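Local atomic coordinates of fiber protein (Human adenovirus 14, PDB entry 3F0Y), a protein that forms the trimeric knob at the tip of the viral fibre and probably attaches the virus to host-cell receptors such as CD46, which knobs of species B adenoviruses engage. Residues 52-57 and 199-204; 154-159 and 175-180; 21-26 and 38-43. All coordinates share one frame; numbering follows the deposited sequence.

Contacts 1 and 2 are buried strand pairs, one in each of the two sheets of the knob sandwich. Contact 3 is partly buried and lies at its margin. Contact 1 joins strands 51-60 and 199-204, and contact 2 joins strands 151-160 and 171-180. The two pack face to face: Phe199 CB lies 3.3 Å from Ile156 CD1. Contact 3 joins a loop to the same sheet as contact 1, since strand 39-48 runs beside strand 51-60. Both also touch a second subunit. The strand pairs combine backbone hydrogen bonds with apolar and aromatic packing. Contact 1 turns threonines and Tyr202 to other subunits, while contact 2 has a hydrated polar face. Contact 3 relies largely on one lysine.

Contact 1: residues 52-57 and 199-204; sequences VTAFVY and FTFYYI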
# COMPACT_ATOMS: atom_id res chain seq x y z
N VAL A 52 6.98 -8.57 -4.42
CA VAL A 52 6.69 -7.85 -5.65
C VAL A 52 5.65 -6.80 -5.30
O VAL A 52 4.66 -7.10 -4.64
CB VAL A 52 6.13 -8.78 -6.75
CG1 VAL A 52 5.34 -7.98 -7.79
CG2 VAL A 52 7.27 -9.54 -7.42
N THR A 53 5.90 -5.56 -5.71
CA THR A 53 4.89 -4.51 -5.65
C THR A 53 4.10 -4.56 -6.96
O THR A 53 4.64 -4.27 -8.03
CB THR A 53 5.54 -3.11 -5.51
OG1 THR A 53 6.38 -3.09 -4.35
CG2 THR A 53 4.47 -2.03 -5.38
N ALA A 54 2.83 -4.96 -6.87
CA ALA A 54 1.96 -5.07 -8.04
C ALA A 54 1.02 -3.88 -8.09
O ALA A 54 0.34 -3.58 -7.12
CB ALA A 54 1.18 -6.37 -8.00
N PHE A 55 0.98 -3.22 -9.25
CA PHE A 55 0.30 -1.94 -9.43
C PHE A 55 -0.57 -2.08 -10.68
O PHE A 55 -0.04 -2.20 -11.79
CB PHE A 55 1.38 -0.87 -9.60
CG PHE A 55 0.87 0.51 -9.91
CD1 PHE A 55 0.57 1.40 -8.88
CD2 PHE A 55 0.74 0.95 -11.23
CE1 PHE A 55 0.13 2.69 -9.16
CE2 PHE A 55 0.30 2.23 -11.51
CZ PHE A 55 -0.00 3.10 -10.48
N VAL A 56 -1.89 -2.10 -10.50
CA VAL A 56 -2.79 -2.48 -11.59
C VAL A 56 -4.05 -1.62 -11.70
O VAL A 56 -4.67 -1.26 -10.70
CB VAL A 56 -3.18 -3.98 -11.47
CG1 VAL A 56 -4.05 -4.22 -10.24
CG2 VAL A 56 -3.89 -4.46 -12.74
N TYR A 57 -4.41 -1.30 -12.94
CA TYR A 57 -5.71 -0.69 -13.24
C TYR A 57 -6.09 -0.94 -14.68
O TYR A 57 -5.28 -1.44 -15.48
CB TYR A 57 -5.73 0.81 -12.91
CG TYR A 57 -4.73 1.66 -13.66
CD1 TYR A 57 -3.38 1.64 -13.32
CD2 TYR A 57 -5.13 2.51 -14.69
CE1 TYR A 57 -2.46 2.43 -13.99
CE2 TYR A 57 -4.22 3.31 -15.36
CZ TYR A 57 -2.88 3.26 -15.01
OH TYR A 57 -1.96 4.04 -15.67
N PHE A 199 -4.68 0.01 -8.23
CA PHE A 199 -4.66 -0.83 -7.04
C PHE A 199 -3.25 -1.39 -6.88
O PHE A 199 -2.72 -2.01 -7.80
CB PHE A 199 -5.66 -1.97 -7.15
CG PHE A 199 -5.62 -2.92 -5.99
CD1 PHE A 199 -5.79 -2.46 -4.69
CD2 PHE A 199 -5.40 -4.28 -6.19
CE1 PHE A 199 -5.75 -3.33 -3.61
CE2 PHE A 199 -5.36 -5.16 -5.12
CZ PHE A 199 -5.53 -4.69 -3.83
N THR A 200 -2.66 -1.15 -5.71
CA THR A 200 -1.36 -1.70 -5.39
C THR A 200 -1.50 -2.82 -4.36
O THR A 200 -2.09 -2.62 -3.30
CB THR A 200 -0.40 -0.63 -4.83
OG1 THR A 200 -0.25 0.41 -5.81
CG2 THR A 200 0.96 -1.24 -4.53
N PHE A 201 -0.98 -3.99 -4.70
CA PHE A 201 -0.91 -5.10 -3.75
C PHE A 201 0.48 -5.71 -3.76
O PHE A 201 1.29 -5.44 -4.66
CB PHE A 201 -1.99 -6.15 -4.03
CG PHE A 201 -1.87 -6.83 -5.37
CD1 PHE A 201 -1.32 -8.09 -5.48
CD2 PHE A 201 -2.35 -6.21 -6.51
CE1 PHE A 201 -1.22 -8.73 -6.71
CE2 PHE A 201 -2.26 -6.83 -7.75
CZ PHE A 201 -1.70 -8.09 -7.85
N TYR A 202 0.73 -6.53 -2.75
CA TYR A 202 2.05 -7.12 -2.55
C TYR A 202 1.95 -8.63 -2.41
O TYR A 202 0.96 -9.15 -1.89
CB TYR A 202 2.70 -6.51 -1.30
CG TYR A 202 2.55 -5.01 -1.23
CD1 TYR A 202 3.58 -4.16 -1.60
CD2 TYR A 202 1.35 -4.44 -0.81
CE1 TYR A 202 3.43 -2.78 -1.55
CE2 TYR A 202 1.18 -3.07 -0.75
CZ TYR A 202 2.22 -2.25 -1.12
OH TYR A 202 2.05 -0.89 -1.06
N TYR A 203 2.97 -9.32 -2.90
CA TYR A 203 3.04 -10.76 -2.73
C TYR A 203 4.48 -11.23 -2.68
O TYR A 203 5.38 -10.58 -3.21
CB TYR A 203 2.24 -11.49 -3.82
CG TYR A 203 2.68 -11.27 -5.25
CD1 TYR A 203 3.79 -11.94 -5.78
CD2 TYR A 203 1.97 -10.43 -6.10
CE1 TYR A 203 4.18 -11.76 -7.10
CE2 TYR A 203 2.35 -10.24 -7.42
CZ TYR A 203 3.46 -10.91 -7.92
OH TYR A 203 3.84 -10.72 -9.23
N ILE A 204 4.68 -12.36 -2.00
CA ILE A 204 6.00 -12.95 -1.85
C ILE A 204 6.39 -13.56 -3.18
O ILE A 204 5.65 -14.36 -3.75
CB ILE A 204 6.01 -14.03 -0.75
CG1 ILE A 204 5.70 -13.41 0.61
CG2 ILE A 204 7.36 -14.74 -0.72
CD1 ILE A 204 5.42 -14.42 1.70
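Val52 and Tyr203 form the first of three hydrogen-bonded antiparallel pairs; Ala54-Phe201 and Val56-Phe199 are the others. Six backbone hydrogen bonds join the strands. The longest is Tyr203 N to Val52 O, at 3.3 Å.

Tyr203 can be followed outward from CB. Its CG stands between the backbone N and the carbonyl carbon (chi1 61°), which lays the ring under Val52. Val52 CB sits over the CE1-CZ side of the ring, 3.5 Å above its plane, in a CH-pi contact. Tyr203 CE2 touches both Val52 CG1 and Ala54 CB, the latter at 4.1 Å. Tyr203 CZ meets Val52 CG1 at 3.5 Å. At the tip, Tyr203 OH lies 3.4 Å from Val52 CG1 and is hydrogen-bonded to Phe118 O.

Phe201 has the same first torsion. One face takes Ala54 CB, 3.5 Å from the ring centroid, and its edge meets Val56 CG1. Thr53, Phe55, Thr200 and Tyr202 occupy the other face of the sheet. There, Thr200 OG1 lies at the edge of the Phe55 ring, 3.3 Å from CD1.

The face with Tyr203 and Phe201 packs on strands 151-160 and 171-180, in the sandwich core. The Thr200 and Tyr202 face meets other subunits, and Tyr202 OH bonds to Tyr202 OH of neighbouring subunits. Strand 39-48 runs along the far side of strand 51-60.

Contact 2: residues 154-159 and 175-180; sequences IDISVM and ITWSWN
Asp155-Ser178 and Ser157-Thr176 are the hydrogen-bonded pairs of this antiparallel hairpin, whose strand directions lie 146° apart, with the axes 4.6 Å apart at their closest. Four backbone hydrogen bonds join them. Thr176 N to Ser157 O is the shortest, at 2.7 Å.

Ile156, Val158, Ile175 and Trp177 share the apolar face. Ile156 lies alongside Trp177 and points the same way. Its CG1 is anti to the carbonyl carbon (chi1 -59°), and the extended CG1-CD1 arm runs along the pyrrole part of the indole. CG1 meets Trp177 CD1 at 3.6 Å, and CD1 meets Trp177 NE1 at 3.4 Å. The other branch, CG2, touches Ile175 CG2 at 3.8 Å. That same Ile175 methyl sits over one face of the Trp177 indole, toward its rim, and also reaches Val158 CG2. At the end of the pair, Ile154 CG1 packs 3.8 Å from Trp179 CE3, while Ile154 CG2 comes to the edge of the Trp177 ring.

Asp155, Ser157, Thr176 and Ser178 form the polar face. A water links Asp155 OD2 to Ser178 OG, 2.8 Å from each, and donates to the carboxylate. A second water joins Thr176 OG1 and, weakly, Ser157 O. Thr176 OG1 also bonds to Thr77 OG1.

These are the two central strands of their four-stranded sheet. Strand 137-145 flanks 151-160, and strand 73-82 flanks 171-180. The apolar face packs on the opposite sheet of the sandwich, where Phe199 of strand 199-204 meets Ile156 and Val158, and Phe201 meets Val158.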
# COMPACT_ATOMS: atom_id res chain seq x y z
N ILE A 154 -14.85 0.31 -5.83
CA ILE A 154 -14.92 -0.99 -6.51
C ILE A 154 -14.10 -1.99 -5.71
O ILE A 154 -12.96 -1.72 -5.36
CB ILE A 154 -14.35 -0.89 -7.94
CG1 ILE A 154 -15.15 0.10 -8.77
CG2 ILE A 154 -14.34 -2.27 -8.60
CD1 ILE A 154 -14.59 0.34 -10.16
N ASP A 155 -14.69 -3.15 -5.42
CA ASP A 155 -13.99 -4.21 -4.70
C ASP A 155 -13.02 -4.93 -5.62
O ASP A 155 -13.34 -5.20 -6.78
CB ASP A 155 -14.97 -5.24 -4.13
CG ASP A 155 -15.92 -4.64 -3.11
OD1 ASP A 155 -15.49 -3.76 -2.34
OD2 ASP A 155 -17.09 -5.07 -3.08
N ILE A 156 -11.84 -5.25 -5.10
CA ILE A 156 -10.86 -6.04 -5.85
C ILE A 156 -10.48 -7.28 -5.08
O ILE A 156 -10.16 -7.21 -3.89
CB ILE A 156 -9.59 -5.23 -6.17
CG1 ILE A 156 -9.94 -4.00 -7.00
CG2 ILE A 156 -8.59 -6.10 -6.94
CD1 ILE A 156 -8.74 -3.19 -7.42
N SER A 157 -10.53 -8.42 -5.76
CA SER A 157 -10.08 -9.69 -5.22
C SER A 157 -8.97 -10.19 -6.13
O SER A 157 -9.14 -10.26 -7.34
CB SER A 157 -11.23 -10.69 -5.18
OG SER A 157 -10.83 -11.90 -4.55
N VAL A 158 -7.82 -10.51 -5.53
CA VAL A 158 -6.73 -11.14 -6.26
C VAL A 158 -6.54 -12.55 -5.72
O VAL A 158 -6.51 -12.76 -4.51
CB VAL A 158 -5.42 -10.34 -6.10
CG1 VAL A 158 -4.27 -11.04 -6.82
CG2 VAL A 158 -5.59 -8.92 -6.61
N MET A 159 -6.44 -13.52 -6.63
CA MET A 159 -6.07 -14.87 -6.25
C MET A 159 -4.77 -15.23 -6.97
O MET A 159 -4.69 -15.14 -8.19
CB MET A 159 -7.16 -15.88 -6.61
CG MET A 159 -6.93 -17.26 -5.99
SD MET A 159 -8.24 -18.46 -6.31
CE MET A 159 -7.99 -18.77 -8.05
N ILE A 175 -7.16 -11.21 -11.14
CA ILE A 175 -7.59 -9.97 -10.51
C ILE A 175 -9.04 -9.70 -10.88
O ILE A 175 -9.35 -9.50 -12.05
CB ILE A 175 -6.73 -8.77 -10.96
CG1 ILE A 175 -5.23 -9.10 -10.86
CG2 ILE A 175 -7.05 -7.54 -10.13
CD1 ILE A 175 -4.34 -8.05 -11.48
N THR A 176 -9.92 -9.71 -9.88
CA THR A 176 -11.35 -9.53 -10.10
C THR A 176 -11.82 -8.19 -9.54
O THR A 176 -11.72 -7.95 -8.34
CB THR A 176 -12.17 -10.65 -9.42
OG1 THR A 176 -11.81 -11.91 -9.99
CG2 THR A 176 -13.67 -10.42 -9.61
N TRP A 177 -12.33 -7.34 -10.42
CA TRP A 177 -12.99 -6.10 -10.03
C TRP A 177 -14.48 -6.37 -9.96
O TRP A 177 -15.03 -7.03 -10.84
CB TRP A 177 -12.75 -5.00 -11.06
CG TRP A 177 -11.36 -4.46 -11.09
CD1 TRP A 177 -10.90 -3.36 -10.45
CD2 TRP A 177 -10.25 -5.00 -11.83
NE1 TRP A 177 -9.56 -3.17 -10.73
CE2 TRP A 177 -9.14 -4.16 -11.57
CE3 TRP A 177 -10.08 -6.10 -12.67
CZ2 TRP A 177 -7.88 -4.40 -12.13
CZ3 TRP A 177 -8.83 -6.33 -13.23
CH2 TRP A 177 -7.75 -5.49 -12.95
N SER A 178 -15.13 -5.88 -8.91
CA SER A 178 -16.56 -6.08 -8.76
C SER A 178 -17.22 -4.98 -7.94
O SER A 178 -16.58 -4.31 -7.13
CB SER A 178 -16.85 -7.44 -8.12
OG SER A 178 -16.41 -7.47 -6.77
N TRP A 179 -18.52 -4.80 -8.17
CA TRP A 179 -19.33 -4.00 -7.28
C TRP A 179 -20.78 -4.46 -7.30
O TRP A 179 -21.25 -5.03 -8.29
CB TRP A 179 -19.22 -2.51 -7.62
CG TRP A 179 -19.77 -2.12 -8.96
CD1 TRP A 179 -21.06 -1.82 -9.25
CD2 TRP A 179 -19.03 -1.95 -10.17
NE1 TRP A 179 -21.19 -1.49 -10.57
CE2 TRP A 179 -19.95 -1.56 -11.17
CE3 TRP A 179 -17.68 -2.10 -10.52
CZ2 TRP A 179 -19.57 -1.32 -12.49
CZ3 TRP A 179 -17.30 -1.86 -11.83
CH2 TRP A 179 -18.24 -1.47 -12.80
N ASN A 180 -21.45 -4.23 -6.18
CA ASN A 180 -22.85 -4.58 -5.99
C ASN A 180 -23.51 -3.48 -5.17
O ASN A 180 -23.43 -3.48 -3.94
CB ASN A 180 -22.96 -5.94 -5.29
CG ASN A 180 -24.39 -6.41 -5.08
OD1 ASN A 180 -25.35 -5.70 -5.40
ND2 ASN A 180 -24.55 -7.61 -4.55
O HOH W 1 -18.40 -6.72 -4.96
O HOH W 2 -9.68 -13.16 -8.90

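Contact 3: residues 21-26 and 38-43; sequences VNPTEA and DCKLIL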
# COMPACT_ATOMS: atom_id res chain seq x y z
N VAL A 21 3.07 2.36 -20.19
CA VAL A 21 2.07 3.36 -19.82
C VAL A 21 1.13 3.65 -20.99
O VAL A 21 1.58 3.95 -22.10
CB VAL A 21 2.74 4.68 -19.38
CG1 VAL A 21 1.69 5.70 -18.97
CG2 VAL A 21 3.71 4.43 -18.25
N ASN A 22 -0.17 3.55 -20.74
CA ASN A 22 -1.21 3.88 -21.72
C ASN A 22 -0.88 3.41 -23.14
O ASN A 22 -0.57 4.23 -24.01
CB ASN A 22 -1.50 5.39 -21.70
CG ASN A 22 -2.75 5.76 -22.48
OD1 ASN A 22 -3.79 5.09 -22.38
ND2 ASN A 22 -2.67 6.83 -23.26
N PRO A 23 -0.94 2.09 -23.37
CA PRO A 23 -0.70 1.57 -24.72
C PRO A 23 -1.64 2.19 -25.74
O PRO A 23 -2.78 2.54 -25.40
CB PRO A 23 -0.97 0.07 -24.58
CG PRO A 23 -0.82 -0.22 -23.13
CD PRO A 23 -1.22 1.02 -22.41
N THR A 24 -1.18 2.34 -26.98
CA THR A 24 -1.98 2.95 -28.04
C THR A 24 -3.28 2.18 -28.26
O THR A 24 -4.36 2.77 -28.30
CB THR A 24 -1.20 3.02 -29.37
OG1 THR A 24 -0.02 3.80 -29.18
CG2 THR A 24 -2.05 3.64 -30.47
N GLU A 25 -3.17 0.86 -28.39
CA GLU A 25 -4.31 -0.01 -28.62
C GLU A 25 -4.62 -0.85 -27.39
O GLU A 25 -3.75 -1.08 -26.54
CB GLU A 25 -4.04 -0.93 -29.81
CG GLU A 25 -3.74 -0.20 -31.12
CD GLU A 25 -4.85 0.74 -31.55
OE1 GLU A 25 -6.04 0.42 -31.32
OE2 GLU A 25 -4.53 1.81 -32.12
N ALA A 26 -5.86 -1.32 -27.30
CA ALA A 26 -6.27 -2.25 -26.25
C ALA A 26 -5.37 -3.48 -26.26
O ALA A 26 -5.12 -4.07 -27.31
CB ALA A 26 -7.73 -2.65 -26.44
N ASP A 38 -10.73 -5.45 -25.49
CA ASP A 38 -11.77 -4.48 -25.13
C ASP A 38 -11.30 -3.41 -24.14
O ASP A 38 -12.06 -2.50 -23.81
CB ASP A 38 -13.01 -5.20 -24.58
CG ASP A 38 -12.69 -6.17 -23.44
OD1 ASP A 38 -11.59 -6.08 -22.86
OD2 ASP A 38 -13.55 -7.01 -23.13
N CYS A 39 -10.05 -3.50 -23.68
CA CYS A 39 -9.52 -2.53 -22.72
C CYS A 39 -8.00 -2.54 -22.67
O CYS A 39 -7.34 -3.43 -23.22
CB CYS A 39 -10.07 -2.80 -21.32
SG CYS A 39 -9.48 -4.33 -20.58
N LYS A 40 -7.44 -1.54 -22.00
CA LYS A 40 -6.02 -1.49 -21.70
C LYS A 40 -5.81 -1.90 -20.25
O LYS A 40 -6.29 -1.22 -19.34
CB LYS A 40 -5.47 -0.08 -21.91
CG LYS A 40 -5.74 0.52 -23.28
CD LYS A 40 -5.30 1.97 -23.33
CE LYS A 40 -5.75 2.65 -24.61
NZ LYS A 40 -5.17 4.01 -24.73
N LEU A 41 -5.13 -3.02 -20.04
CA LEU A 41 -4.71 -3.42 -18.70
C LEU A 41 -3.35 -2.79 -18.44
O LEU A 41 -2.39 -3.07 -19.16
CB LEU A 41 -4.61 -4.95 -18.58
CG LEU A 41 -4.20 -5.51 -17.22
CD1 LEU A 41 -5.28 -5.24 -16.17
CD2 LEU A 41 -3.93 -7.01 -17.32
N ILE A 42 -3.29 -1.92 -17.44
CA ILE A 42 -2.04 -1.32 -17.01
C ILE A 42 -1.55 -2.10 -15.79
O ILE A 42 -2.17 -2.05 -14.73
CB ILE A 42 -2.20 0.18 -16.66
CG1 ILE A 42 -2.96 0.92 -17.76
CG2 ILE A 42 -0.84 0.82 -16.43
CD1 ILE A 42 -2.30 0.85 -19.13
N LEU A 43 -0.47 -2.85 -15.97
CA LEU A 43 0.08 -3.68 -14.90
C LEU A 43 1.57 -3.40 -14.76
O LEU A 43 2.30 -3.46 -15.74
CB LEU A 43 -0.14 -5.16 -15.20
CG LEU A 43 0.38 -6.14 -14.15
CD1 LEU A 43 -0.31 -5.92 -12.81
CD2 LEU A 43 0.22 -7.58 -14.62
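The side-chain amide of Asn22 and the peptide carbonyl of Pro23 are the flat groups that receive Lys40. They do so differently. Lys40 NZ approaches Asn22 OD1 from above the amide plane, 43° out of it, at 2.9 Å. It meets Pro23 O almost end-on, with a C=O...N angle of 166° and the same 2.9 Å distance. The nitrogen of the amide, Asn22 ND2, is turned away from the ammonium, 4.0 Å from Lys40 NZ.

Lys40 reaches these oxygens with its chain extended beyond CG. On the way CG passes Ala26 CA, while CD and CE run beside Pro23 O, with CE 3.1 Å from it. Asn22 sets its amide by placing CG anti to the backbone N (chi1 -169°), which brings OD1 to the ammonium although CB points away from the strand.

Pro23 makes the apolar part of the contact. Its CD touches Ile42 CD1 at 3.5 Å, a tight fit for two carbons. Ala26 CB rests against the backbone of Cys39, 3.3 Å from its O.

Segment 21-26 has no regular secondary structure, and no peptide hydrogen bond joins it to 38-43. Just before Lys40, Asp38 and Cys39 both face Cys28, in a classic beta bulge. The Asp38 carboxylate is taken up by Ser34 OG and the backbone N of Met30 and Met31. Asn22 also packs on Arg132 of a second subunit.

Two neutral oxygens thus grip one lysine nitrogen, and neither belongs to a carboxylate. Both carry partial negative charge, so they would be expected to favour the charged ammonium. Between 21-26 and 38-43 the hold comes from this side chain and from the Pro23 and Ala26 packing, without strand pairing.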